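Local coordinates for protein ATP-dependent RNA helicase HrpB (Escherichia coli, PDB 6EUD) that hydrolyses ATP as a bacterial DExH-box NTPase of the RNA helicase type and binds single-stranded RNA, at residues V120-H129 against R150-T161; L107-P115 against L364-C372. All blocks are in the same frame, centred on the assembly; numbering follows the deposited sequence.

Overall arrangement
Interaction 1 lies deep in the first of the two helicase modules, where neighbouring parallel strands of the central sheet run side by side and end at the DEFH box. Interaction 2 is partly buried and joins that module to the second through helices 106-113 and 361-370. The two contacts share chain neighbours: helix 106-113 leads into strand 120-125, and Leu-107 packs on Leu-125 and Val-123. Helix 133-145, the crossover between the strands of interaction 1, also touches Ile-111 and Trp-370 of interaction 2. Backbone bonds and aliphatic packing hold the sheet contact, whereas the interdomain contact rests on a carboxylate, a guanidinium, two amides and an indole.

Interaction 1. Residues V120-H129 against R150-T161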
ATOM      1  N   VAL A 120      10.650 -20.393  25.937  1.00 85.80           N
ATOM      2  CA  VAL A 120       9.817 -20.844  24.822  1.00 83.41           C
ATOM      3  C   VAL A 120      10.594 -21.752  23.869  1.00 82.76           C
ATOM      4  O   VAL A 120      11.714 -21.429  23.484  1.00 85.53           O
ATOM      5  CB  VAL A 120       9.257 -19.648  24.008  1.00 80.48           C
ATOM      6  CG1 VAL A 120       8.204 -20.122  23.004  1.00 73.08           C
ATOM      7  CG2 VAL A 120       8.704 -18.571  24.934  1.00 81.95           C
ATOM      8  N   GLY A 121       9.995 -22.873  23.477  1.00 82.92           N
ATOM      9  CA  GLY A 121      10.635 -23.806  22.560  1.00 82.59           C
ATOM     10  C   GLY A 121       9.920 -23.972  21.225  1.00 75.71           C
ATOM     11  O   GLY A 121      10.546 -24.228  20.198  1.00 74.85           O
ATOM     12  N   LEU A 122       8.602 -23.835  21.237  1.00 72.94           N
ATOM     13  CA  LEU A 122       7.827 -23.980  20.014  1.00 70.13           C
ATOM     14  C   LEU A 122       6.754 -22.912  19.898  1.00 67.57           C
ATOM     15  O   LEU A 122       6.001 -22.659  20.837  1.00 68.11           O
ATOM     16  CB  LEU A 122       7.189 -25.365  19.945  1.00 71.37           C
ATOM     17  CG  LEU A 122       6.021 -25.488  18.963  1.00 71.41           C
ATOM     18  CD1 LEU A 122       6.474 -25.338  17.510  1.00 66.66           C
ATOM     19  CD2 LEU A 122       5.283 -26.803  19.185  1.00 75.62           C
ATOM     20  N   VAL A 123       6.694 -22.280  18.738  1.00 66.83           N
ATOM     21  CA  VAL A 123       5.619 -21.342  18.453  1.00 67.23           C
ATOM     22  C   VAL A 123       4.757 -21.886  17.312  1.00 66.42           C
ATOM     23  O   VAL A 123       5.283 -22.400  16.318  1.00 66.02           O
ATOM     24  CB  VAL A 123       6.165 -19.939  18.103  1.00 64.14           C
ATOM     25  CG1 VAL A 123       5.029 -18.967  17.900  1.00 61.35           C
ATOM     26  CG2 VAL A 123       7.085 -19.435  19.218  1.00 69.20           C
ATOM     27  N   ILE A 124       3.437 -21.792  17.479  1.00 66.79           N
ATOM     28  CA  ILE A 124       2.487 -22.246  16.471  1.00 67.94           C
ATOM     29  C   ILE A 124       1.660 -21.091  15.901  1.00 65.34           C
ATOM     30  O   ILE A 124       0.969 -20.389  16.644  1.00 67.32           O
ATOM     31  CB  ILE A 124       1.530 -23.298  17.043  1.00 76.15           C
ATOM     32  CG1 ILE A 124       2.317 -24.394  17.768  1.00 80.93           C
ATOM     33  CG2 ILE A 124       0.647 -23.873  15.937  1.00 75.93           C
ATOM     34  CD1 ILE A 124       1.444 -25.415  18.450  1.00 85.12           C
ATOM     35  N   LEU A 125       1.739 -20.907  14.582  1.00 57.93           N
ATOM     36  CA  LEU A 125       0.971 -19.887  13.879  1.00 52.59           C
ATOM     37  C   LEU A 125      -0.248 -20.517  13.215  1.00 54.30           C
ATOM     38  O   LEU A 125      -0.139 -21.149  12.161  1.00 53.33           O
ATOM     39  CB  LEU A 125       1.833 -19.182  12.830  1.00 51.60           C
ATOM     40  CG  LEU A 125       3.144 -18.553  13.300  1.00 40.52           C
ATOM     41  CD1 LEU A 125       3.866 -17.923  12.134  1.00 38.49           C
ATOM     42  CD2 LEU A 125       2.871 -17.529  14.370  1.00 40.91           C
ATOM     43  N   ASP A 126      -1.412 -20.329  13.828  1.00 53.52           N
ATOM     44  CA  ASP A 126      -2.615 -21.001  13.374  1.00 57.12           C
ATOM     45  C   ASP A 126      -3.376 -20.168  12.338  1.00 54.64           C
ATOM     46  O   ASP A 126      -3.211 -18.956  12.274  1.00 52.74           O
ATOM     47  CB  ASP A 126      -3.505 -21.331  14.578  1.00 63.20           C
ATOM     48  CG  ASP A 126      -4.507 -22.419  14.277  1.00 69.62           C
ATOM     49  OD1 ASP A 126      -5.564 -22.441  14.934  1.00 73.55           O
ATOM     50  OD2 ASP A 126      -4.245 -23.247  13.376  1.00 73.45           O
ATOM     51  N   GLU A 127      -4.205 -20.838  11.540  1.00 58.74           N
ATOM     52  CA  GLU A 127      -4.979 -20.213  10.467  1.00 61.09           C
ATOM     53  C   GLU A 127      -4.091 -19.346   9.579  1.00 53.98           C
ATOM     54  O   GLU A 127      -4.462 -18.239   9.211  1.00 53.06           O
ATOM     55  CB  GLU A 127      -6.132 -19.390  11.046  1.00 70.70           C
ATOM     56  CG  GLU A 127      -6.924 -20.129  12.123  1.00 87.95           C
ATOM     57  CD  GLU A 127      -7.603 -21.401  11.613  1.00102.79           C
ATOM     58  OE1 GLU A 127      -8.042 -21.429  10.445  1.00111.32           O
ATOM     59  OE2 GLU A 127      -7.695 -22.381  12.384  1.00112.02           O
ATOM     60  N   PHE A 128      -2.919 -19.865   9.228  1.00 50.21           N
ATOM     61  CA  PHE A 128      -1.942 -19.081   8.475  1.00 46.61           C
ATOM     62  C   PHE A 128      -2.403 -18.723   7.056  1.00 43.95           C
ATOM     63  O   PHE A 128      -1.947 -17.743   6.474  1.00 45.97           O
ATOM     64  CB  PHE A 128      -0.600 -19.815   8.385  1.00 44.79           C
ATOM     65  CG  PHE A 128       0.506 -18.947   7.860  1.00 41.69           C
ATOM     66  CD1 PHE A 128       0.866 -18.981   6.522  1.00 40.38           C
ATOM     67  CD2 PHE A 128       1.157 -18.056   8.706  1.00 41.17           C
ATOM     68  CE1 PHE A 128       1.864 -18.146   6.037  1.00 35.57           C
ATOM     69  CE2 PHE A 128       2.157 -17.228   8.227  1.00 38.53           C
ATOM     70  CZ  PHE A 128       2.504 -17.281   6.881  1.00 36.16           C
ATOM     71  N   HIS A 129      -3.296 -19.528   6.504  1.00 42.36           N
ATOM     72  CA  HIS A 129      -3.809 -19.314   5.159  1.00 45.94           C
ATOM     73  C   HIS A 129      -4.543 -17.975   5.000  1.00 49.46           C
ATOM     74  O   HIS A 129      -4.757 -17.521   3.879  1.00 48.53           O
ATOM     75  CB  HIS A 129      -4.750 -20.445   4.795  1.00 45.66           C
ATOM     76  CG  HIS A 129      -5.890 -20.570   5.744  1.00 51.68           C
ATOM     77  ND1 HIS A 129      -5.808 -21.299   6.911  1.00 53.90           N
ATOM     78  CD2 HIS A 129      -7.124 -20.014   5.730  1.00 54.28           C
ATOM     79  CE1 HIS A 129      -6.952 -21.203   7.565  1.00 56.72           C
ATOM     80  NE2 HIS A 129      -7.768 -20.432   6.867  1.00 56.11           N
ATOM     81  N   ARG A 150      18.785 -18.656  19.139  1.00 82.73           N
ATOM     82  CA  ARG A 150      17.706 -19.619  19.278  1.00 80.50           C
ATOM     83  C   ARG A 150      17.573 -20.561  18.082  1.00 82.35           C
ATOM     84  O   ARG A 150      16.578 -20.526  17.370  1.00 80.95           O
ATOM     85  CB  ARG A 150      16.389 -18.883  19.528  1.00 74.58           C
ATOM     86  CG  ARG A 150      16.349 -18.070  20.830  1.00 70.56           C
ATOM     87  CD  ARG A 150      16.634 -18.940  22.062  1.00 68.70           C
ATOM     88  NE  ARG A 150      16.026 -20.267  21.942  1.00 66.26           N
ATOM     89  CZ  ARG A 150      14.742 -20.537  22.167  1.00 64.89           C
ATOM     90  NH1 ARG A 150      13.898 -19.573  22.520  1.00 62.14           N
ATOM     91  NH2 ARG A 150      14.296 -21.775  22.015  1.00 64.25           N
ATOM     92  N   ASP A 151      18.576 -21.415  17.880  1.00 85.48           N
ATOM     93  CA  ASP A 151      18.531 -22.419  16.819  1.00 85.87           C
ATOM     94  C   ASP A 151      17.848 -23.697  17.307  1.00 84.61           C
ATOM     95  O   ASP A 151      17.853 -24.721  16.622  1.00 84.13           O
ATOM     96  CB  ASP A 151      19.945 -22.725  16.286  1.00 92.49           C
ATOM     97  CG  ASP A 151      20.884 -23.286  17.354  1.00 95.81           C
ATOM     98  OD1 ASP A 151      20.637 -23.075  18.557  1.00 97.96           O
ATOM     99  OD2 ASP A 151      21.878 -23.944  16.980  1.00 95.85           O
ATOM    100  N   ASP A 152      17.247 -23.607  18.490  1.00 84.42           N
ATOM    101  CA  ASP A 152      16.524 -24.703  19.130  1.00 81.05           C
ATOM    102  C   ASP A 152      15.030 -24.428  19.119  1.00 75.05           C
ATOM    103  O   ASP A 152      14.217 -25.318  19.349  1.00 72.57           O
ATOM    104  CB  ASP A 152      16.981 -24.860  20.571  1.00 81.15           C
ATOM    105  CG  ASP A 152      16.616 -23.657  21.414  1.00 80.72           C
ATOM    106  OD1 ASP A 152      17.286 -22.607  21.291  1.00 79.23           O
ATOM    107  OD2 ASP A 152      15.622 -23.748  22.166  1.00 82.70           O
ATOM    108  N   LEU A 153      14.687 -23.163  18.899  1.00 74.66           N
ATOM    109  CA  LEU A 153      13.294 -22.716  18.866  1.00 74.70           C
ATOM    110  C   LEU A 153      12.565 -23.247  17.632  1.00 75.07           C
ATOM    111  O   LEU A 153      12.801 -22.785  16.519  1.00 75.56           O
ATOM    112  CB  LEU A 153      13.224 -21.182  18.904  1.00 70.98           C
ATOM    113  CG  LEU A 153      11.841 -20.547  18.693  1.00 68.70           C
ATOM    114  CD1 LEU A 153      10.892 -20.818  19.863  1.00 67.07           C
ATOM    115  CD2 LEU A 153      11.970 -19.050  18.427  1.00 68.02           C
ATOM    116  N   LYS A 154      11.676 -24.217  17.831  1.00 75.26           N
ATOM    117  CA  LYS A 154      10.966 -24.846  16.716  1.00 70.06           C
ATOM    118  C   LYS A 154       9.777 -23.991  16.309  1.00 66.96           C
ATOM    119  O   LYS A 154       9.396 -23.079  17.041  1.00 62.54           O
ATOM    120  CB  LYS A 154      10.507 -26.254  17.091  1.00 69.97           C
ATOM    121  CG  LYS A 154      11.631 -27.169  17.509  1.00 75.70           C
ATOM    122  CD  LYS A 154      11.095 -28.498  17.978  1.00 82.28           C
ATOM    123  CE  LYS A 154      12.209 -29.389  18.495  1.00 87.79           C
ATOM    124  NZ  LYS A 154      11.674 -30.697  18.976  1.00 92.16           N
ATOM    125  N   LEU A 155       9.178 -24.299  15.160  1.00 67.13           N
ATOM    126  CA  LEU A 155       8.117 -23.456  14.614  1.00 65.14           C
ATOM    127  C   LEU A 155       7.092 -24.247  13.796  1.00 62.95           C
ATOM    128  O   LEU A 155       7.428 -24.843  12.761  1.00 61.63           O
ATOM    129  CB  LEU A 155       8.741 -22.346  13.756  1.00 65.91           C
ATOM    130  CG  LEU A 155       7.849 -21.227  13.242  1.00 64.02           C
ATOM    131  CD1 LEU A 155       7.217 -20.535  14.423  1.00 67.59           C
ATOM    132  CD2 LEU A 155       8.662 -20.261  12.412  1.00 61.84           C
ATOM    133  N   LEU A 156       5.841 -24.244  14.255  1.00 60.03           N
ATOM    134  CA  LEU A 156       4.776 -24.938  13.539  1.00 58.30           C
ATOM    135  C   LEU A 156       3.779 -23.997  12.858  1.00 55.77           C
ATOM    136  O   LEU A 156       3.045 -23.251  13.506  1.00 54.65           O
ATOM    137  CB  LEU A 156       4.019 -25.865  14.485  1.00 61.83           C
ATOM    138  CG  LEU A 156       2.868 -26.640  13.829  1.00 60.30           C
ATOM    139  CD1 LEU A 156       3.367 -27.427  12.619  1.00 60.74           C
ATOM    140  CD2 LEU A 156       2.253 -27.576  14.838  1.00 59.05           C
ATOM    141  N   ILE A 157       3.728 -24.058  11.539  1.00 53.83           N
ATOM    142  CA  ILE A 157       2.783 -23.234  10.808  1.00 51.41           C
ATOM    143  C   ILE A 157       1.620 -24.092  10.334  1.00 56.14           C
ATOM    144  O   ILE A 157       1.804 -25.051   9.579  1.00 57.11           O
ATOM    145  CB  ILE A 157       3.469 -22.529   9.631  1.00 47.68           C
ATOM    146  CG1 ILE A 157       4.644 -21.712  10.162  1.00 48.23           C
ATOM    147  CG2 ILE A 157       2.485 -21.642   8.877  1.00 36.15           C
ATOM    148  CD1 ILE A 157       5.467 -21.055   9.101  1.00 51.78           C
ATOM    149  N   MET A 158       0.424 -23.753  10.806  1.00 55.03           N
ATOM    150  CA  MET A 158      -0.778 -24.513  10.485  1.00 52.23           C
ATOM    151  C   MET A 158      -1.655 -23.761   9.507  1.00 51.73           C
ATOM    152  O   MET A 158      -2.082 -22.632   9.756  1.00 50.35           O
ATOM    153  CB  MET A 158      -1.592 -24.816  11.739  1.00 54.82           C
ATOM    154  CG  MET A 158      -0.929 -25.734  12.756  1.00 61.28           C
ATOM    155  SD  MET A 158      -2.079 -26.022  14.113  1.00 80.52           S
ATOM    156  CE  MET A 158      -1.112 -27.079  15.165  1.00 83.51           C
ATOM    157  N   SER A 159      -1.938 -24.416   8.396  1.00 54.37           N
ATOM    158  CA  SER A 159      -2.804 -23.870   7.379  1.00 54.53           C
ATOM    159  C   SER A 159      -3.975 -24.835   7.169  1.00 60.89           C
ATOM    160  O   SER A 159      -3.818 -26.054   7.293  1.00 61.04           O
ATOM    161  CB  SER A 159      -2.010 -23.653   6.097  1.00 52.80           C
ATOM    162  OG  SER A 159      -2.813 -23.177   5.038  1.00 53.86           O
ATOM    163  N   ALA A 160      -5.152 -24.295   6.870  1.00 61.76           N
ATOM    164  CA  ALA A 160      -6.322 -25.136   6.646  1.00 61.41           C
ATOM    165  C   ALA A 160      -6.532 -25.451   5.160  1.00 61.53           C
ATOM    166  O   ALA A 160      -7.382 -26.274   4.813  1.00 62.27           O
ATOM    167  CB  ALA A 160      -7.579 -24.479   7.237  1.00 61.28           C
ATOM    168  N   THR A 161      -5.765 -24.803   4.288  1.00 64.43           N
ATOM    169  CA  THR A 161      -5.905 -25.031   2.852  1.00 68.45           C
ATOM    170  C   THR A 161      -4.866 -26.021   2.400  1.00 75.37           C
ATOM    171  O   THR A 161      -3.742 -26.007   2.901  1.00 70.40           O
ATOM    172  CB  THR A 161      -5.742 -23.758   2.015  1.00 63.97           C
ATOM    173  OG1 THR A 161      -4.356 -23.372   1.992  1.00 63.68           O
ATOM    174  CG2 THR A 161      -6.636 -22.632   2.568  1.00 60.18           C
TER
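Phe-128 holds CG anti to its backbone N (chi1 -169°), and Ile-157 places CG2 likewise, which brings that methyl over one face of the ring in a CH-pi contact, 4.0 Å from CG2 to the centroid. At the other end, bends at chi2 and chi3 curl Arg-150 so that NH1 and NH2 both grip Val-120 O, each at 3.0 Å and in its carbonyl plane, while NE donates to Asp-152 OD1 in the guanidinium plane. Between them strands 120-125 and 154-159 pair in parallel, with bonds such as Leu-156 N to Val-123 O, 2.8 Å. This is a beta-alpha-beta unit, with helix 133-145 as the crossover, in the P-loop NTPase core. On one side Ile-124 lies beside Leu-156, with Ile-124 CG2 3.7 Å from Met-158 CE; on the other, Leu-155 CD1 meets Val-123 CB. Past the strand, Phe-128 N donates almost straight (171°) to Met-158 O, tying the 3-10 segment of the DEFH box to the neighbouring strand. Asp-126 OD1 hydrogen-bonds Ser-37, Glu-127 pairs with Lys-36 of the predicted ATP site, and His-129 NE2 hydrogen-bonds Thr-280. Apolar packing and backbone bonds probably help set the acidic motif residues beside the predicted nucleotide loop.

Interaction 2. Residues L107-P115 against L364-C372; sequences LTRMIQRDP and LMELLQWGC
Glu-366 meets Arg-109 and Gln-112 with its carboxylate, which a bend at chi2 (-71°) turns toward helix 106-113. Its OE1 takes a hydrogen bond from Arg-109 NH1 at 3.1 Å on the syn lone pair, as part of a salt bridge. The same OE1 receives a weak bond from Gln-112 NE2. Gln-112 NE2 also donates to the backbone, 3.0 Å from Glu-366 O, and this carbonyl is approached from its opposite face by Trp-370 N of the helix's own last turn. The two helices, running nearly parallel with axes 10.8 Å apart, thus link the ATP-binding and C-terminal helicase modules of a superfamily 2 enzyme through long side chains rather than close backbone packing. Gln-369, extended beyond CG, lays its amide against that of Gln-112, the planes 18° apart and Gln-369 OE1 3.4 Å from Gln-112 CD. An alanine in place of Gln-112 lacks this amide, and Glu-366 is likely to lose a donor to its side chain and carbonyl, leaving the Gln-369 amide without its stacking partner. Trp-370 follows, its ring edge turned to Gln-112 OE1; CZ3 lies against Ile-111 O, Trp-370 CH2 touches Ile-111 CG2 at 3.6 Å, and Pro-115 CB packs on the same CH2.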
ATOM      1  N   LEU A 107       1.562 -11.509  20.374  1.00 52.76           N
ATOM      2  CA  LEU A 107       2.787 -12.208  20.009  1.00 52.41           C
ATOM      3  C   LEU A 107       3.879 -11.219  19.613  1.00 54.61           C
ATOM      4  O   LEU A 107       5.051 -11.376  19.980  1.00 55.21           O
ATOM      5  CB  LEU A 107       2.524 -13.193  18.882  1.00 46.38           C
ATOM      6  CG  LEU A 107       3.740 -13.970  18.381  1.00 47.38           C
ATOM      7  CD1 LEU A 107       4.514 -14.568  19.544  1.00 48.74           C
ATOM      8  CD2 LEU A 107       3.318 -15.075  17.406  1.00 44.17           C
ATOM      9  N   THR A 108       3.483 -10.182  18.887  1.00 54.60           N
ATOM     10  CA  THR A 108       4.422  -9.139  18.498  1.00 52.89           C
ATOM     11  C   THR A 108       5.042  -8.454  19.727  1.00 53.28           C
ATOM     12  O   THR A 108       6.250  -8.260  19.766  1.00 47.39           O
ATOM     13  CB  THR A 108       3.752  -8.081  17.593  1.00 52.75           C
ATOM     14  OG1 THR A 108       3.126  -8.730  16.477  1.00 51.84           O
ATOM     15  CG2 THR A 108       4.791  -7.060  17.083  1.00 47.46           C
ATOM     16  N   ARG A 109       4.219  -8.096  20.714  1.00 49.70           N
ATOM     17  CA  ARG A 109       4.709  -7.511  21.973  1.00 70.94           C
ATOM     18  C   ARG A 109       5.726  -8.394  22.695  1.00 64.74           C
ATOM     19  O   ARG A 109       6.780  -7.920  23.114  1.00 64.99           O
ATOM     20  CB  ARG A 109       3.540  -7.217  22.922  1.00 77.72           C
ATOM     21  CG  ARG A 109       2.703  -6.031  22.492  1.00 82.43           C
ATOM     22  CD  ARG A 109       3.602  -4.907  22.024  1.00 87.44           C
ATOM     23  NE  ARG A 109       3.017  -4.257  20.866  1.00 90.30           N
ATOM     24  CZ  ARG A 109       3.721  -3.668  19.911  1.00 90.20           C
ATOM     25  NH1 ARG A 109       5.045  -3.638  19.976  1.00 88.89           N
ATOM     26  NH2 ARG A 109       3.093  -3.112  18.885  1.00 92.11           N
ATOM     27  N   MET A 110       5.396  -9.678  22.823  1.00 61.82           N
ATOM     28  CA  MET A 110       6.249 -10.657  23.490  1.00 63.45           C
ATOM     29  C   MET A 110       7.646 -10.750  22.869  1.00 62.17           C
ATOM     30  O   MET A 110       8.653 -10.766  23.582  1.00 68.07           O
ATOM     31  CB  MET A 110       5.575 -12.037  23.469  1.00 63.97           C
ATOM     32  CG  MET A 110       4.263 -12.083  24.241  1.00 68.95           C
ATOM     33  SD  MET A 110       3.372 -13.652  24.106  1.00 97.44           S
ATOM     34  CE  MET A 110       4.633 -14.819  24.613  1.00 63.50           C
ATOM     35  N   ILE A 111       7.700 -10.810  21.543  1.00 57.02           N
ATOM     36  CA  ILE A 111       8.971 -10.899  20.833  1.00 57.79           C
ATOM     37  C   ILE A 111       9.763  -9.585  20.926  1.00 60.06           C
ATOM     38  O   ILE A 111      10.995  -9.596  20.995  1.00 60.58           O
ATOM     39  CB  ILE A 111       8.746 -11.281  19.347  1.00 54.72           C
ATOM     40  CG1 ILE A 111       7.921 -12.568  19.254  1.00 48.23           C
ATOM     41  CG2 ILE A 111      10.071 -11.463  18.634  1.00 53.38           C
ATOM     42  CD1 ILE A 111       7.646 -13.028  17.854  1.00 48.71           C
ATOM     43  N   GLN A 112       9.055  -8.455  20.951  1.00 59.00           N
ATOM     44  CA  GLN A 112       9.710  -7.156  21.063  1.00 54.58           C
ATOM     45  C   GLN A 112      10.394  -7.001  22.402  1.00 58.47           C
ATOM     46  O   GLN A 112      11.488  -6.431  22.484  1.00 59.26           O
ATOM     47  CB  GLN A 112       8.710  -6.012  20.866  1.00 51.89           C
ATOM     48  CG  GLN A 112       8.216  -5.851  19.449  1.00 48.61           C
ATOM     49  CD  GLN A 112       9.257  -5.248  18.523  1.00 48.95           C
ATOM     50  OE1 GLN A 112      10.413  -5.068  18.899  1.00 53.41           O
ATOM     51  NE2 GLN A 112       8.837  -4.899  17.311  1.00 42.45           N
ATOM     52  N   ARG A 113       9.737  -7.489  23.452  1.00 63.17           N
ATOM     53  CA  ARG A 113      10.281  -7.382  24.802  1.00 72.11           C
ATOM     54  C   ARG A 113      11.352  -8.436  25.066  1.00 73.56           C
ATOM     55  O   ARG A 113      12.380  -8.134  25.678  1.00 71.77           O
ATOM     56  CB  ARG A 113       9.185  -7.490  25.858  1.00 78.44           C
ATOM     57  CG  ARG A 113       8.265  -6.305  25.919  1.00 84.21           C
ATOM     58  CD  ARG A 113       7.097  -6.578  26.840  1.00 91.74           C
ATOM     59  NE  ARG A 113       7.385  -7.626  27.822  1.00 98.23           N
ATOM     60  CZ  ARG A 113       8.033  -7.439  28.974  1.00103.41           C
ATOM     61  NH1 ARG A 113       8.462  -6.232  29.325  1.00105.00           N
ATOM     62  NH2 ARG A 113       8.235  -8.463  29.790  1.00106.23           N
ATOM     63  N   ASP A 114      11.101  -9.662  24.609  1.00 75.03           N
ATOM     64  CA  ASP A 114      12.055 -10.745  24.781  1.00 76.02           C
ATOM     65  C   ASP A 114      12.390 -11.373  23.449  1.00 74.41           C
ATOM     66  O   ASP A 114      11.775 -12.366  23.054  1.00 71.66           O
ATOM     67  CB  ASP A 114      11.512 -11.803  25.731  1.00 79.28           C
ATOM     68  CG  ASP A 114      12.540 -12.872  26.056  1.00 83.92           C
ATOM     69  OD1 ASP A 114      13.750 -12.637  25.828  1.00 82.28           O
ATOM     70  OD2 ASP A 114      12.141 -13.953  26.543  1.00 89.35           O
ATOM     71  N   PRO A 115      13.376 -10.790  22.751  1.00 76.06           N
ATOM     72  CA  PRO A 115      13.787 -11.191  21.396  1.00 74.10           C
ATOM     73  C   PRO A 115      14.411 -12.592  21.324  1.00 78.35           C
ATOM     74  O   PRO A 115      14.627 -13.112  20.231  1.00 74.20           O
ATOM     75  CB  PRO A 115      14.815 -10.116  21.012  1.00 70.12           C
ATOM     76  CG  PRO A 115      14.505  -8.955  21.893  1.00 70.05           C
ATOM     77  CD  PRO A 115      14.090  -9.580  23.193  1.00 74.06           C
ATOM     78  N   LEU A 364       6.060  -0.546  10.195  1.00 34.53           N
ATOM     79  CA  LEU A 364       7.335   0.148  10.077  1.00 37.66           C
ATOM     80  C   LEU A 364       7.853   0.499  11.470  1.00 38.40           C
ATOM     81  O   LEU A 364       9.044   0.386  11.756  1.00 41.98           O
ATOM     82  CB  LEU A 364       7.175   1.402   9.208  1.00 40.25           C
ATOM     83  CG  LEU A 364       8.407   2.212   8.801  1.00 43.55           C
ATOM     84  CD1 LEU A 364       9.402   1.299   8.102  1.00 42.13           C
ATOM     85  CD2 LEU A 364       8.011   3.384   7.895  1.00 40.73           C
ATOM     86  N   MET A 365       6.937   0.915  12.334  1.00 35.44           N
ATOM     87  CA  MET A 365       7.264   1.214  13.714  1.00 40.83           C
ATOM     88  C   MET A 365       7.790  -0.046  14.406  1.00 38.99           C
ATOM     89  O   MET A 365       8.761   0.027  15.128  1.00 38.02           O
ATOM     90  CB  MET A 365       6.032   1.784  14.426  1.00 46.83           C
ATOM     91  CG  MET A 365       6.216   2.168  15.876  1.00 51.01           C
ATOM     92  SD  MET A 365       7.218   3.629  16.079  1.00 87.08           S
ATOM     93  CE  MET A 365       6.203   4.825  15.267  1.00 56.32           C
ATOM     94  N   GLU A 366       7.178  -1.204  14.147  1.00 37.23           N
ATOM     95  CA  GLU A 366       7.660  -2.473  14.713  1.00 38.88           C
ATOM     96  C   GLU A 366       9.051  -2.873  14.233  1.00 41.61           C
ATOM     97  O   GLU A 366       9.905  -3.265  15.042  1.00 44.51           O
ATOM     98  CB  GLU A 366       6.701  -3.621  14.392  1.00 42.50           C
ATOM     99  CG  GLU A 366       5.309  -3.477  14.972  1.00 48.59           C
ATOM    100  CD  GLU A 366       5.249  -3.641  16.490  1.00 52.04           C
ATOM    101  OE1 GLU A 366       6.304  -3.727  17.165  1.00 52.37           O
ATOM    102  OE2 GLU A 366       4.116  -3.690  17.005  1.00 51.64           O
ATOM    103  N   LEU A 367       9.265  -2.813  12.920  1.00 41.23           N
ATOM    104  CA  LEU A 367      10.561  -3.160  12.332  1.00 43.38           C
ATOM    105  C   LEU A 367      11.681  -2.243  12.840  1.00 47.54           C
ATOM    106  O   LEU A 367      12.776  -2.716  13.125  1.00 44.62           O
ATOM    107  CB  LEU A 367      10.485  -3.104  10.801  1.00 43.31           C
ATOM    108  CG  LEU A 367       9.483  -4.067  10.151  1.00 43.35           C
ATOM    109  CD1 LEU A 367       9.478  -3.909   8.641  1.00 44.60           C
ATOM    110  CD2 LEU A 367       9.785  -5.512  10.550  1.00 42.49           C
ATOM    111  N   LEU A 368      11.406  -0.939  12.963  1.00 49.69           N
ATOM    112  CA  LEU A 368      12.402   0.005  13.490  1.00 50.33           C
ATOM    113  C   LEU A 368      12.781  -0.328  14.933  1.00 51.01           C
ATOM    114  O   LEU A 368      13.969  -0.417  15.264  1.00 54.75           O
ATOM    115  CB  LEU A 368      11.887   1.446  13.400  1.00 51.52           C
ATOM    116  CG  LEU A 368      11.811   2.059  11.995  1.00 51.43           C
ATOM    117  CD1 LEU A 368      10.958   3.311  12.025  1.00 48.48           C
ATOM    118  CD2 LEU A 368      13.200   2.367  11.447  1.00 50.46           C
ATOM    119  N   GLN A 369      11.770  -0.524  15.779  1.00 48.92           N
ATOM    120  CA  GLN A 369      11.964  -0.973  17.161  1.00 51.23           C
ATOM    121  C   GLN A 369      12.672  -2.336  17.197  1.00 47.38           C
ATOM    122  O   GLN A 369      13.451  -2.617  18.096  1.00 46.04           O
ATOM    123  CB  GLN A 369      10.616  -1.059  17.894  1.00 52.33           C
ATOM    124  CG  GLN A 369      10.704  -1.433  19.370  1.00 59.18           C
ATOM    125  CD  GLN A 369       9.346  -1.778  19.962  1.00 65.12           C
ATOM    126  OE1 GLN A 369       8.374  -1.991  19.235  1.00 67.69           O
ATOM    127  NE2 GLN A 369       9.272  -1.831  21.283  1.00 66.86           N
ATOM    128  N   TRP A 370      12.405  -3.179  16.205  1.00 47.05           N
ATOM    129  CA  TRP A 370      13.061  -4.485  16.132  1.00 47.75           C
ATOM    130  C   TRP A 370      14.540  -4.311  15.780  1.00 48.17           C
ATOM    131  O   TRP A 370      15.365  -5.180  16.069  1.00 49.11           O
ATOM    132  CB  TRP A 370      12.355  -5.394  15.112  1.00 45.49           C
ATOM    133  CG  TRP A 370      12.899  -6.802  15.064  1.00 49.88           C
ATOM    134  CD1 TRP A 370      13.509  -7.415  14.001  1.00 49.88           C
ATOM    135  CD2 TRP A 370      12.894  -7.765  16.130  1.00 52.88           C
ATOM    136  NE1 TRP A 370      13.880  -8.701  14.338  1.00 50.96           N
ATOM    137  CE2 TRP A 370      13.510  -8.942  15.637  1.00 52.84           C
ATOM    138  CE3 TRP A 370      12.421  -7.752  17.446  1.00 52.60           C
ATOM    139  CZ2 TRP A 370      13.668 -10.087  16.420  1.00 51.53           C
ATOM    140  CZ3 TRP A 370      12.580  -8.891  18.219  1.00 52.63           C
ATOM    141  CH2 TRP A 370      13.198 -10.041  17.705  1.00 51.35           C
ATOM    142  N   GLY A 371      14.866  -3.177  15.167  1.00 47.44           N
ATOM    143  CA  GLY A 371      16.234  -2.868  14.818  1.00 53.92           C
ATOM    144  C   GLY A 371      16.478  -2.993  13.333  1.00 59.20           C
ATOM    145  O   GLY A 371      17.597  -2.847  12.854  1.00 62.43           O
ATOM    146  N   CYS A 372      15.411  -3.266  12.604  1.00 59.72           N
ATOM    147  CA  CYS A 372      15.474  -3.424  11.160  1.00 64.45           C
ATOM    148  C   CYS A 372      15.492  -2.044  10.496  1.00 73.73           C
ATOM    149  O   CYS A 372      14.589  -1.231  10.716  1.00 74.78           O
ATOM    150  CB  CYS A 372      14.281  -4.267  10.679  1.00 56.24           C
ATOM    151  SG  CYS A 372      14.287  -4.745   8.951  1.00128.36           S
TER